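Local structure of ancylostoma secreted protein 1 (Necator americanus, 3NT8) at residues Asn264-Ala269 and Pro340-Thr345; Val252-Glu257 and Gly402-Gln407. The protein is a secreted two-CAP-domain protein that is probably associated with the transition of infective hookworm larvae to parasitism. All coordinates share one frame; numbering follows the deposited sequence.

Interaction 1 (Asn264-Ala269 and Pro340-Thr345); sequences NAPKAA and PSNVLT
Pro266 and the loop residues Pro340 and Asn342 meet through van der Waals contact. One ring atom does the touching on the Pro266 side: CG lies 4.2 Å from the backbone O of Pro340 and 4.3 Å from CB of Asn342. The ring corner therefore faces two different surfaces, a carbonyl oxygen and the base of an amide side chain. Neither distance is tight, and the area buried by both segments together, 98 Å², marks a light contact. The nearest CA atoms, those of Pro266 and Pro340, are 6.5 Å apart, and the proline ring reaches across much of that interval.

Backbone shape presents the second surface. Asn342 adopts left-handed helical angles (phi 61°, psi 19°), and its CB points toward Pro266. With CG roughly anti to the backbone N (chi1 -151°), the amide lies beside the proline; its ND2 makes a weak hydrogen bond to Tyr399 O.

Polar support comes from that same tyrosine, whose OH is hydrogen-bonded to Pro266 O, so Tyr399 bonds to both segments, weakly on the Asn342 side. The 264-269 segment belongs to the loop leading from helix 235-253 to strand 275-276, with Ala265 packed on Val252 of that helix; 340-345 links helices 332-335 and 346-349, Thr345 capping the latter through Leu348 N.

Interaction 2 (Val252-Glu257 and Gly402-Gln407); sequences VARGLE and GQPCSQ
The closer-packed part of this contact is the ring of Pro404 set against the end of helix 235-253. Pro404 CG is 4.1 Å from Ala253 O, and the adjoining ring atom CD is 4.2 Å from the same oxygen, so one edge of the pyrrolidine borders the carbonyl. Beside that carbonyl, on the same side of the ring, Arg254 CG lies 4.3 Å from Pro404 CG. These are van der Waals approaches without a polar bond between the segments, and the summed buried surface is just 96 Å². Ala253 O is not left without a polar partner, since the backbone pairs it with Ala268, a residue of the neighbouring loop.

Two local motifs bring these groups together. The helix ends in a Schellman motif: Gly255, at positive phi (81°), is its C-prime residue, Leu256 N reaches back to Ser251 O, and Gly255 N makes a weak bond of 3.3 Å to Val252 O. Across from it, Gln403 to Ser406 form a type II beta turn, closed by Ser406 N to Gln403 O at 3.1 Å, which presents Pro404 at its second position with CB directed toward the helix end.

Beyond its touching methylene the arginine is still held. Its chain stays extended past CG (chi2 173°), then bends at chi3 (-64°) to swing the guanidinium to its own partners: NH2 binds Ser250 OG one helical turn back, and NE binds Glu418 O near the C-terminus. The loose, solvent-facing side lies instead at Gln403 and Ser406, where Ser406 OG adds a weak bond to Gln403 O at 3.0 Å, while Cys405 ties the turn to Cys414 by a disulfide.

Overall arrangement
Interactions 1 and 2 lie side by side, their centres about 10 Å apart, and both sit far out on the chain, about 26 and 27 Å from its centre. Interaction 1 is nested in sequence within the loop that interaction 2 closes. The segment 264-269 of interaction 1 is itself bonded to both segments of interaction 2. Toward 252-257, Ala265 N lies 2.9 Å from Glu257 O, and Asn264 ND2 lies 3.0 Å from Gly255 O, both probable hydrogen bonds. Toward 402-407, a backbone bond joins Lys267 and Gly402. Together the contacts connect loops around the C-terminal end of helix 235-253.

Interaction 1 (Asn264-Ala269 and Pro340-Thr345)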
loop_
_atom_site.group_PDB
_atom_site.type_symbol
_atom_site.label_atom_id
_atom_site.label_comp_id
_atom_site.label_asym_id
_atom_site.label_seq_id
_atom_site.Cartn_x
_atom_site.Cartn_y
_atom_site.Cartn_z
ATOM N N ASN A 264 9.464 -14.131 -17.681
ATOM C CA ASN A 264 9.993 -13.569 -16.450
ATOM C C ASN A 264 11.327 -12.874 -16.703
ATOM O O ASN A 264 12.020 -13.175 -17.689
ATOM C CB ASN A 264 10.176 -14.615 -15.342
ATOM C CG ASN A 264 8.811 -15.125 -14.732
ATOM O OD1 ASN A 264 7.759 -14.518 -14.861
ATOM N ND2 ASN A 264 8.867 -16.260 -14.108
ATOM N N ALA A 265 11.722 -12.011 -15.750
ATOM C CA ALA A 265 13.046 -11.436 -15.778
ATOM C C ALA A 265 14.056 -12.518 -15.431
ATOM O O ALA A 265 13.769 -13.406 -14.635
ATOM C CB ALA A 265 13.148 -10.198 -14.767
ATOM N N PRO A 266 15.254 -12.450 -16.032
ATOM C CA PRO A 266 16.211 -13.520 -16.020
ATOM C C PRO A 266 16.772 -13.702 -14.621
ATOM O O PRO A 266 16.754 -12.762 -13.770
ATOM C CB PRO A 266 17.317 -13.046 -17.032
ATOM C CG PRO A 266 17.076 -11.591 -17.191
ATOM C CD PRO A 266 15.616 -11.390 -16.982
ATOM N N LYS A 267 17.299 -14.895 -14.390
ATOM C CA LYS A 267 18.023 -15.177 -13.156
ATOM C C LYS A 267 19.301 -14.323 -12.977
ATOM O O LYS A 267 19.978 -13.964 -13.948
ATOM C CB LYS A 267 18.321 -16.681 -13.074
ATOM C CG LYS A 267 17.098 -17.524 -12.974
ATOM C CD LYS A 267 17.418 -18.975 -13.210
ATOM C CE LYS A 267 16.184 -19.773 -13.022
ATOM N NZ LYS A 267 16.474 -21.210 -12.742
ATOM N N ALA A 268 19.584 -13.955 -11.733
ATOM C CA ALA A 268 20.700 -13.055 -11.406
ATOM C C ALA A 268 21.804 -13.904 -10.846
ATOM O O ALA A 268 21.533 -14.736 -9.968
ATOM C CB ALA A 268 20.273 -12.055 -10.347
ATOM N N ALA A 269 23.034 -13.700 -11.326
ATOM C CA ALA A 269 24.203 -14.470 -10.839
ATOM C C ALA A 269 24.834 -13.946 -9.550
ATOM O O ALA A 269 25.462 -14.726 -8.805
ATOM C CB ALA A 269 25.303 -14.565 -11.924
ATOM N N PRO A 340 14.856 -9.428 -22.081
ATOM C CA PRO A 340 15.805 -10.460 -21.730
ATOM C C PRO A 340 17.271 -9.991 -21.738
ATOM O O PRO A 340 18.100 -10.618 -21.098
ATOM C CB PRO A 340 15.565 -11.542 -22.840
ATOM C CG PRO A 340 14.957 -10.778 -23.965
ATOM C CD PRO A 340 14.092 -9.798 -23.291
ATOM N N SER A 341 17.617 -8.938 -22.469
ATOM C CA SER A 341 19.020 -8.424 -22.419
ATOM C C SER A 341 19.273 -7.795 -21.038
ATOM O O SER A 341 20.442 -7.690 -20.589
ATOM C CB SER A 341 19.314 -7.348 -23.514
ATOM O OG SER A 341 18.591 -6.138 -23.309
ATOM N N ASN A 342 18.200 -7.405 -20.343
ATOM C CA ASN A 342 18.357 -6.777 -19.019
ATOM C C ASN A 342 19.147 -5.457 -18.979
ATOM O O ASN A 342 19.593 -5.017 -17.930
ATOM C CB ASN A 342 18.918 -7.788 -18.037
ATOM C CG ASN A 342 18.487 -7.537 -16.614
ATOM O OD1 ASN A 342 17.403 -7.036 -16.356
ATOM N ND2 ASN A 342 19.351 -7.882 -15.686
ATOM N N VAL A 343 19.296 -4.794 -20.117
ATOM C CA VAL A 343 20.093 -3.583 -20.185
ATOM C C VAL A 343 19.198 -2.326 -20.030
ATOM O O VAL A 343 18.164 -2.192 -20.702
ATOM C CB VAL A 343 20.858 -3.468 -21.525
ATOM C CG1 VAL A 343 21.796 -2.247 -21.484
ATOM C CG2 VAL A 343 21.673 -4.733 -21.832
ATOM N N LEU A 344 19.639 -1.392 -19.199
ATOM C CA LEU A 344 18.994 -0.132 -19.083
ATOM C C LEU A 344 19.437 0.811 -20.194
ATOM O O LEU A 344 20.505 1.461 -20.079
ATOM C CB LEU A 344 19.234 0.478 -17.677
ATOM C CG LEU A 344 18.657 1.868 -17.425
ATOM C CD1 LEU A 344 17.117 1.879 -17.432
ATOM C CD2 LEU A 344 19.131 2.483 -16.124
ATOM N N THR A 345 18.616 0.870 -21.253
ATOM C CA THR A 345 18.919 1.639 -22.448
ATOM C C THR A 345 18.137 2.948 -22.510
ATOM O O THR A 345 17.107 3.133 -21.817
ATOM C CB THR A 345 18.722 0.874 -23.792
ATOM O OG1 THR A 345 17.335 0.634 -24.011
ATOM C CG2 THR A 345 19.469 -0.422 -23.793
#

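Interaction 2 (Val252-Glu257 and Gly402-Gln407)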
loop_
_atom_site.group_PDB
_atom_site.type_symbol
_atom_site.label_atom_id
_atom_site.label_comp_id
_atom_site.label_asym_id
_atom_site.label_seq_id
_atom_site.Cartn_x
_atom_site.Cartn_y
_atom_site.Cartn_z
ATOM N N VAL A 252 13.471 -11.818 -7.899
ATOM C CA VAL A 252 13.991 -11.530 -9.227
ATOM C C VAL A 252 15.240 -12.328 -9.555
ATOM O O VAL A 252 15.399 -12.713 -10.714
ATOM C CB VAL A 252 14.186 -9.998 -9.470
ATOM C CG1 VAL A 252 15.545 -9.555 -9.095
ATOM C CG2 VAL A 252 13.892 -9.606 -10.876
ATOM N N ALA A 253 16.111 -12.586 -8.580
ATOM C CA ALA A 253 17.302 -13.340 -8.852
ATOM C C ALA A 253 16.995 -14.791 -9.214
ATOM O O ALA A 253 17.766 -15.406 -9.900
ATOM C CB ALA A 253 18.258 -13.288 -7.708
ATOM N N ARG A 254 15.885 -15.316 -8.744
ATOM C CA ARG A 254 15.545 -16.719 -8.915
ATOM C C ARG A 254 14.631 -16.938 -10.104
ATOM O O ARG A 254 14.157 -18.023 -10.305
ATOM C CB ARG A 254 14.932 -17.291 -7.637
ATOM C CG ARG A 254 16.016 -17.680 -6.610
ATOM C CD ARG A 254 15.378 -18.065 -5.327
ATOM N NE ARG A 254 14.636 -17.005 -4.649
ATOM C CZ ARG A 254 13.330 -17.085 -4.365
ATOM N NH1 ARG A 254 12.641 -18.177 -4.689
ATOM N NH2 ARG A 254 12.718 -16.117 -3.679
ATOM N N GLY A 255 14.414 -15.888 -10.889
ATOM C CA GLY A 255 13.665 -15.994 -12.156
ATOM C C GLY A 255 12.179 -15.993 -11.951
ATOM O O GLY A 255 11.443 -16.642 -12.719
ATOM N N LEU A 256 11.720 -15.363 -10.858
ATOM C CA LEU A 256 10.287 -15.506 -10.539
ATOM C C LEU A 256 9.433 -14.296 -10.879
ATOM O O LEU A 256 8.204 -14.395 -10.847
ATOM C CB LEU A 256 10.091 -15.962 -9.084
ATOM C CG LEU A 256 10.733 -17.320 -8.801
ATOM C CD1 LEU A 256 10.627 -17.508 -7.261
ATOM C CD2 LEU A 256 10.096 -18.541 -9.511
ATOM N N GLU A 257 10.068 -13.171 -11.261
ATOM C CA GLU A 257 9.338 -11.914 -11.392
ATOM C C GLU A 257 8.828 -11.743 -12.859
ATOM O O GLU A 257 9.604 -11.818 -13.783
ATOM C CB GLU A 257 10.130 -10.704 -10.880
ATOM C CG GLU A 257 10.331 -10.631 -9.387
ATOM C CD GLU A 257 9.075 -10.264 -8.660
ATOM O OE1 GLU A 257 8.356 -9.362 -9.109
ATOM O OE2 GLU A 257 8.801 -10.930 -7.654
ATOM N N GLY A 402 22.724 -15.044 -14.769
ATOM C CA GLY A 402 23.265 -16.424 -14.586
ATOM C C GLY A 402 22.603 -17.120 -13.400
ATOM O O GLY A 402 21.693 -16.587 -12.781
ATOM N N GLN A 403 23.046 -18.312 -13.081
ATOM C CA GLN A 403 22.403 -19.065 -12.015
ATOM C C GLN A 403 22.668 -18.382 -10.658
ATOM O O GLN A 403 23.753 -17.866 -10.438
ATOM C CB GLN A 403 22.877 -20.513 -12.021
ATOM C CG GLN A 403 22.406 -21.347 -13.243
ATOM C CD GLN A 403 20.878 -21.554 -13.279
ATOM O OE1 GLN A 403 20.250 -21.829 -12.256
ATOM N NE2 GLN A 403 20.291 -21.452 -14.464
ATOM N N PRO A 404 21.650 -18.323 -9.775
ATOM C CA PRO A 404 21.843 -17.678 -8.462
ATOM C C PRO A 404 23.037 -18.196 -7.671
ATOM O O PRO A 404 23.266 -19.403 -7.607
ATOM C CB PRO A 404 20.532 -17.935 -7.727
ATOM C CG PRO A 404 19.718 -18.804 -8.580
ATOM C CD PRO A 404 20.258 -18.733 -9.987
ATOM N N CYS A 405 23.815 -17.260 -7.140
ATOM C CA CYS A 405 24.981 -17.498 -6.277
ATOM C C CYS A 405 26.248 -17.884 -7.062
ATOM O O CYS A 405 27.353 -18.004 -6.473
ATOM C CB CYS A 405 24.693 -18.524 -5.162
ATOM S SG CYS A 405 23.138 -18.376 -4.245
ATOM N N SER A 406 26.090 -18.064 -8.377
ATOM C CA SER A 406 27.180 -18.518 -9.273
ATOM C C SER A 406 28.377 -17.628 -9.278
ATOM O O SER A 406 29.480 -18.119 -9.436
ATOM C CB SER A 406 26.709 -18.591 -10.743
ATOM O OG SER A 406 25.988 -19.798 -10.981
ATOM N N GLN A 407 28.142 -16.316 -9.159
ATOM C CA GLN A 407 29.172 -15.317 -9.361
ATOM C C GLN A 407 29.348 -14.440 -8.158
ATOM O O GLN A 407 29.948 -13.360 -8.290
ATOM C CB GLN A 407 28.911 -14.458 -10.604
ATOM C CG GLN A 407 29.108 -15.192 -11.933
ATOM C CD GLN A 407 28.846 -14.344 -13.146
ATOM O OE1 GLN A 407 29.406 -13.275 -13.279
ATOM N NE2 GLN A 407 28.008 -14.837 -14.067
#